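Local atomic coordinates of terminase, large subunit (Bacillus phage spp1, PDB entry 2WBN), a protein that packages viral DNA into empty capsids as an ATP-driven motor and cuts the genome through this metal-dependent, RNase H-like nuclease domain. Residues A[161-173]-A[184-196]. Residues are numbered along the deposited sequence; the frame is centred on the assembly and turned at random.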
loop_
_atom_site.group_PDB
_atom_site.type_symbol
_atom_site.label_atom_id
_atom_site.label_comp_id
_atom_site.label_asym_id
_atom_site.label_seq_id
_atom_site.Cartn_x
_atom_site.Cartn_y
_atom_site.Cartn_z
ATOM N N PRO A 161 5.200 -10.008 4.006
ATOM C CA PRO A 161 5.027 -10.201 5.470
ATOM C C PRO A 161 4.659 -8.934 6.228
ATOM O O PRO A 161 3.944 -9.012 7.231
ATOM C CB PRO A 161 6.382 -10.727 5.934
ATOM C CG PRO A 161 7.345 -10.349 4.868
ATOM C CD PRO A 161 6.563 -10.353 3.579
ATOM N N ASN A 162 5.141 -7.783 5.753
ATOM C CA ASN A 162 4.821 -6.523 6.403
ATOM C C ASN A 162 3.361 -6.113 6.210
ATOM O O ASN A 162 2.677 -5.753 7.177
ATOM C CB ASN A 162 5.753 -5.391 5.904
ATOM C CG ASN A 162 7.179 -5.559 6.382
ATOM O OD1 ASN A 162 7.448 -5.397 7.568
ATOM N ND2 ASN A 162 8.100 -5.888 5.470
ATOM N N ILE A 163 2.886 -6.170 4.979
ATOM C CA ILE A 163 1.463 -5.962 4.676
ATOM C C ILE A 163 0.587 -6.901 5.527
ATOM O O ILE A 163 -0.369 -6.458 6.172
ATOM C CB ILE A 163 1.150 -6.182 3.167
ATOM C CG1 ILE A 163 1.764 -5.081 2.307
ATOM C CG2 ILE A 163 -0.377 -6.195 2.908
ATOM C CD1 ILE A 163 1.741 -5.368 0.805
ATOM N N ALA A 164 0.942 -8.184 5.557
ATOM C CA ALA A 164 0.220 -9.166 6.377
ATOM C C ALA A 164 0.145 -8.758 7.856
ATOM O O ALA A 164 -0.926 -8.735 8.428
ATOM C CB ALA A 164 0.842 -10.587 6.237
ATOM N N ARG A 165 1.281 -8.394 8.453
ATOM C CA ARG A 165 1.342 -8.018 9.849
ATOM C C ARG A 165 0.537 -6.744 10.126
ATOM O O ARG A 165 -0.260 -6.697 11.054
ATOM C CB ARG A 165 2.791 -7.814 10.300
ATOM C CG ARG A 165 2.911 -7.527 11.813
ATOM C CD ARG A 165 4.346 -7.282 12.278
ATOM N NE ARG A 165 5.070 -6.444 11.335
ATOM C CZ ARG A 165 4.975 -5.130 11.254
ATOM N NH1 ARG A 165 5.674 -4.503 10.318
ATOM N NH2 ARG A 165 4.182 -4.431 12.082
ATOM N N GLU A 166 0.708 -5.735 9.290
ATOM C CA GLU A 166 0.077 -4.457 9.581
ATOM C C GLU A 166 -1.431 -4.562 9.442
ATOM O O GLU A 166 -2.165 -4.070 10.306
ATOM C CB GLU A 166 0.651 -3.359 8.708
ATOM C CG GLU A 166 2.077 -3.025 9.052
ATOM C CD GLU A 166 2.521 -1.727 8.418
ATOM O OE1 GLU A 166 1.906 -1.328 7.400
ATOM O OE2 GLU A 166 3.451 -1.101 8.962
ATOM N N PHE A 167 -1.898 -5.211 8.375
ATOM C CA PHE A 167 -3.335 -5.324 8.155
ATOM C C PHE A 167 -4.003 -6.209 9.200
ATOM O O PHE A 167 -5.099 -5.878 9.674
ATOM C CB PHE A 167 -3.640 -5.812 6.731
ATOM C CG PHE A 167 -3.635 -4.715 5.676
ATOM C CD1 PHE A 167 -2.457 -4.271 5.110
ATOM C CD2 PHE A 167 -4.830 -4.173 5.220
ATOM C CE1 PHE A 167 -2.458 -3.300 4.121
ATOM C CE2 PHE A 167 -4.850 -3.175 4.250
ATOM C CZ PHE A 167 -3.659 -2.756 3.680
ATOM N N GLU A 168 -3.362 -7.320 9.574
ATOM C CA GLU A 168 -3.894 -8.160 10.637
ATOM C C GLU A 168 -4.009 -7.452 11.998
ATOM O O GLU A 168 -4.983 -7.654 12.731
ATOM C CB GLU A 168 -3.096 -9.454 10.805
ATOM C CG GLU A 168 -3.740 -10.340 11.872
ATOM C CD GLU A 168 -3.272 -11.779 11.906
ATOM O OE1 GLU A 168 -2.743 -12.300 10.900
ATOM O OE2 GLU A 168 -3.449 -12.379 12.986
ATOM N N ASN A 169 -3.033 -6.605 12.323
ATOM C CA ASN A 169 -2.967 -6.055 13.665
ATOM C C ASN A 169 -3.564 -4.649 13.838
ATOM O O ASN A 169 -3.786 -4.229 14.973
ATOM C CB ASN A 169 -1.517 -6.151 14.170
ATOM C CG ASN A 169 -1.065 -7.620 14.309
ATOM O OD1 ASN A 169 -1.481 -8.310 15.218
ATOM N ND2 ASN A 169 -0.288 -8.099 13.366
ATOM N N ILE A 170 -3.833 -3.926 12.741
ATOM C CA ILE A 170 -4.402 -2.550 12.852
ATOM C C ILE A 170 -5.798 -2.541 13.507
ATOM O O ILE A 170 -6.621 -3.426 13.279
ATOM C CB ILE A 170 -4.418 -1.809 11.482
ATOM C CG1 ILE A 170 -4.533 -0.287 11.671
ATOM C CG2 ILE A 170 -5.519 -2.343 10.580
ATOM C CD1 ILE A 170 -3.216 0.437 12.051
ATOM N N ASP A 171 -6.028 -1.552 14.363
ATOM C CA ASP A 171 -7.271 -1.402 15.096
ATOM C C ASP A 171 -7.828 0.008 14.826
ATOM O O ASP A 171 -7.124 0.885 14.299
ATOM C CB ASP A 171 -7.028 -1.587 16.612
ATOM C CG ASP A 171 -7.010 -3.061 17.058
ATOM O OD1 ASP A 171 -7.881 -3.839 16.629
ATOM O OD2 ASP A 171 -6.136 -3.441 17.876
ATOM N N TYR A 172 -9.091 0.210 15.182
ATOM C CA TYR A 172 -9.698 1.535 15.152
ATOM C C TYR A 172 -9.155 2.367 16.301
ATOM O O TYR A 172 -8.856 1.835 17.372
ATOM C CB TYR A 172 -11.229 1.435 15.279
ATOM C CG TYR A 172 -11.904 0.948 14.022
ATOM C CD1 TYR A 172 -11.721 1.611 12.813
ATOM C CD2 TYR A 172 -12.706 -0.195 14.031
ATOM C CE1 TYR A 172 -12.325 1.153 11.645
ATOM C CE2 TYR A 172 -13.315 -0.649 12.878
ATOM C CZ TYR A 172 -13.128 0.031 11.692
ATOM O OH TYR A 172 -13.723 -0.423 10.546
ATOM N N GLN A 173 -9.050 3.674 16.086
ATOM C CA GLN A 173 -8.794 4.590 17.184
ATOM C C GLN A 173 -10.009 4.573 18.095
ATOM O O GLN A 173 -11.035 3.970 17.765
ATOM C CB GLN A 173 -8.556 6.006 16.680
ATOM C CG GLN A 173 -7.270 6.187 15.921
ATOM C CD GLN A 173 -7.118 7.599 15.406
ATOM O OE1 GLN A 173 -7.615 8.546 16.022
ATOM N NE2 GLN A 173 -6.433 7.757 14.271
ATOM N N LEU A 184 -8.663 4.463 11.489
ATOM C CA LEU A 184 -7.640 3.519 11.945
ATOM C C LEU A 184 -6.562 4.252 12.724
ATOM O O LEU A 184 -6.305 5.441 12.496
ATOM C CB LEU A 184 -6.989 2.771 10.768
ATOM C CG LEU A 184 -7.894 1.849 9.947
ATOM C CD1 LEU A 184 -7.137 1.303 8.724
ATOM C CD2 LEU A 184 -8.415 0.731 10.811
ATOM N N GLU A 185 -5.926 3.527 13.641
ATOM C CA GLU A 185 -4.731 4.022 14.315
ATOM C C GLU A 185 -3.737 4.505 13.275
ATOM O O GLU A 185 -3.613 3.907 12.194
ATOM C CB GLU A 185 -4.066 2.939 15.140
ATOM C CG GLU A 185 -4.878 2.444 16.300
ATOM C CD GLU A 185 -4.402 1.093 16.835
ATOM O OE1 GLU A 185 -4.003 0.172 16.038
ATOM O OE2 GLU A 185 -4.466 0.944 18.074
ATOM N N ASP A 186 -3.040 5.588 13.622
ATOM C CA ASP A 186 -2.031 6.197 12.765
ATOM C C ASP A 186 -0.641 5.760 13.227
ATOM O O ASP A 186 0.204 6.569 13.618
ATOM C CB ASP A 186 -2.157 7.730 12.822
ATOM C CG ASP A 186 -1.255 8.408 11.836
ATOM O OD1 ASP A 186 -0.820 7.731 10.876
ATOM O OD2 ASP A 186 -0.954 9.599 12.022
ATOM N N LYS A 187 -0.415 4.462 13.188
ATOM C CA LYS A 187 0.772 3.868 13.772
ATOM C C LYS A 187 0.866 2.450 13.223
ATOM O O LYS A 187 -0.158 1.788 13.080
ATOM C CB LYS A 187 0.606 3.869 15.295
ATOM C CG LYS A 187 1.465 2.893 16.071
ATOM C CD LYS A 187 1.308 3.097 17.575
ATOM C CE LYS A 187 2.441 2.420 18.343
ATOM N NZ LYS A 187 3.714 3.228 18.309
ATOM N N ASP A 188 2.077 1.998 12.889
ATOM C CA ASP A 188 2.265 0.604 12.386
ATOM C C ASP A 188 1.331 0.381 11.171
ATOM O O ASP A 188 0.707 -0.662 11.031
ATOM C CB ASP A 188 2.003 -0.445 13.502
ATOM C CG ASP A 188 2.969 -0.330 14.701
ATOM O OD1 ASP A 188 4.048 0.288 14.585
ATOM O OD2 ASP A 188 2.625 -0.846 15.791
ATOM N N ASN A 189 1.262 1.380 10.288
ATOM C CA ASN A 189 0.254 1.436 9.223
ATOM C C ASN A 189 0.851 1.922 7.921
ATOM O O ASN A 189 0.154 2.424 7.045
ATOM C CB ASN A 189 -0.880 2.385 9.628
ATOM C CG ASN A 189 -0.418 3.837 9.705
ATOM O OD1 ASN A 189 0.773 4.122 9.956
ATOM N ND2 ASN A 189 -1.346 4.761 9.483
ATOM N N HIS A 190 2.157 1.744 7.773
ATOM C CA HIS A 190 2.877 2.341 6.650
ATOM C C HIS A 190 2.511 1.706 5.305
ATOM O O HIS A 190 2.384 2.415 4.280
ATOM C CB HIS A 190 4.382 2.293 6.961
ATOM C CG HIS A 190 4.668 2.631 8.393
ATOM N ND1 HIS A 190 4.488 3.898 8.899
ATOM C CD2 HIS A 190 4.990 1.849 9.452
ATOM C CE1 HIS A 190 4.738 3.896 10.195
ATOM N NE2 HIS A 190 5.055 2.667 10.555
ATOM N N THR A 191 2.301 0.383 5.295
ATOM C CA THR A 191 1.859 -0.290 4.082
ATOM C C THR A 191 0.374 -0.035 3.793
ATOM O O THR A 191 -0.057 -0.135 2.646
ATOM C CB THR A 191 2.061 -1.837 4.116
ATOM O OG1 THR A 191 1.217 -2.417 5.121
ATOM C CG2 THR A 191 3.521 -2.194 4.377
ATOM N N ILE A 192 -0.400 0.273 4.823
ATOM C CA ILE A 192 -1.821 0.608 4.639
ATOM C C ILE A 192 -1.928 1.978 3.963
ATOM O O ILE A 192 -2.693 2.158 3.016
ATOM C CB ILE A 192 -2.593 0.625 5.968
ATOM C CG1 ILE A 192 -2.422 -0.696 6.733
ATOM C CG2 ILE A 192 -4.092 0.816 5.712
ATOM C CD1 ILE A 192 -3.059 -0.710 8.109
ATOM N N ASP A 193 -1.147 2.941 4.443
ATOM C CA ASP A 193 -1.033 4.241 3.760
ATOM C C ASP A 193 -0.617 4.080 2.309
ATOM O O ASP A 193 -1.252 4.643 1.432
ATOM C CB ASP A 193 -0.031 5.150 4.475
ATOM C CG ASP A 193 -0.583 5.733 5.771
ATOM O OD1 ASP A 193 -1.817 5.754 5.949
ATOM O OD2 ASP A 193 0.226 6.183 6.608
ATOM N N ALA A 194 0.426 3.300 2.052
ATOM C CA ALA A 194 0.895 3.073 0.678
ATOM C C ALA A 194 -0.180 2.456 -0.200
ATOM O O ALA A 194 -0.303 2.812 -1.372
ATOM C CB ALA A 194 2.152 2.224 0.659
ATOM N N THR A 195 -0.932 1.505 0.369
ATOM C CA THR A 195 -2.068 0.907 -0.316
ATOM C C THR A 195 -3.188 1.908 -0.647
ATOM O O THR A 195 -3.680 1.923 -1.761
ATOM C CB THR A 195 -2.626 -0.259 0.513
ATOM O OG1 THR A 195 -1.572 -1.199 0.719
ATOM C CG2 THR A 195 -3.799 -0.947 -0.214
ATOM N N ARG A 196 -3.592 2.739 0.304
ATOM C CA ARG A 196 -4.506 3.848 -0.010
ATOM C C ARG A 196 -4.080 4.670 -1.225
ATOM O O ARG A 196 -4.901 4.927 -2.113
ATOM C CB ARG A 196 -4.620 4.815 1.139
ATOM C CG ARG A 196 -5.680 4.514 2.143
ATOM C CD ARG A 196 -6.012 5.835 2.825
ATOM N NE ARG A 196 -4.837 6.301 3.569
ATOM C CZ ARG A 196 -4.145 7.408 3.330
ATOM N NH1 ARG A 196 -4.466 8.251 2.342
ATOM N NH2 ARG A 196 -3.098 7.671 4.099
HETATM O O HOH W 1 -0.679 -2.576 12.303
HETATM O O HOH W 2 -3.302 -2.292 16.988
HETATM O O HOH W 3 -6.917 1.947 19.125
#
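Glu166 on helix 161-169 reaches the first turn of helix 190-198 in a near-perpendicular helix-helix contact of the RNase H-like nuclease domain, extended by the hairpin that joins the two helices. The axes of 161-169 and of the 190-196 part pass 9.1 Å apart at a crossing angle of -98°, and both helices pack on the central sheet, where Ile163 and Thr195 touch Val67. Helix 190-198 also carries the manganese ligands His190 and Asp193, so the contact is consistent with fixing the helix that brings these two ligands to the site.

Two donors of one residue converge on Glu166 OE1: Thr191 N, 2.7 Å away on the syn lone pair, and Thr191 OG1, at 2.6 Å on the anti side and out of the carboxylate plane. OG1 can join the backbone N there because it lies between that N and the carbonyl carbon (chi1 66°). A weak bond from His190 N to Glu166 OE2 adds to the grip, and the helix N-terminus would probably stabilise the carboxylate's negative charge. The Thr191 side chain is a knob among Asn162, Ile163, Glu166 and Phe167.

Farther along, Ile192 CG1 lies over one face of the Phe167 ring, 3.9 Å from its centroid and 18° off the normal, a CH-pi contact. Ile192 CD1 meets Ile170 CB at 3.8 Å, the two side chains meeting tip to tip. A water bridges Glu166 O and Asp188 O.

At the hairpin, Tyr172 and Leu184 form an antiparallel non-hydrogen-bonded pair. Beside it Glu185 N donates to Asp171 O almost straight (3.0 Å), while Asp171 N donates to Glu185 OE1 from above the carboxylate plane. The extended Gln173 side chain finishes the strand contact: its NE2 donates to Leu184 O at 2.9 Å, from above that carbonyl's plane.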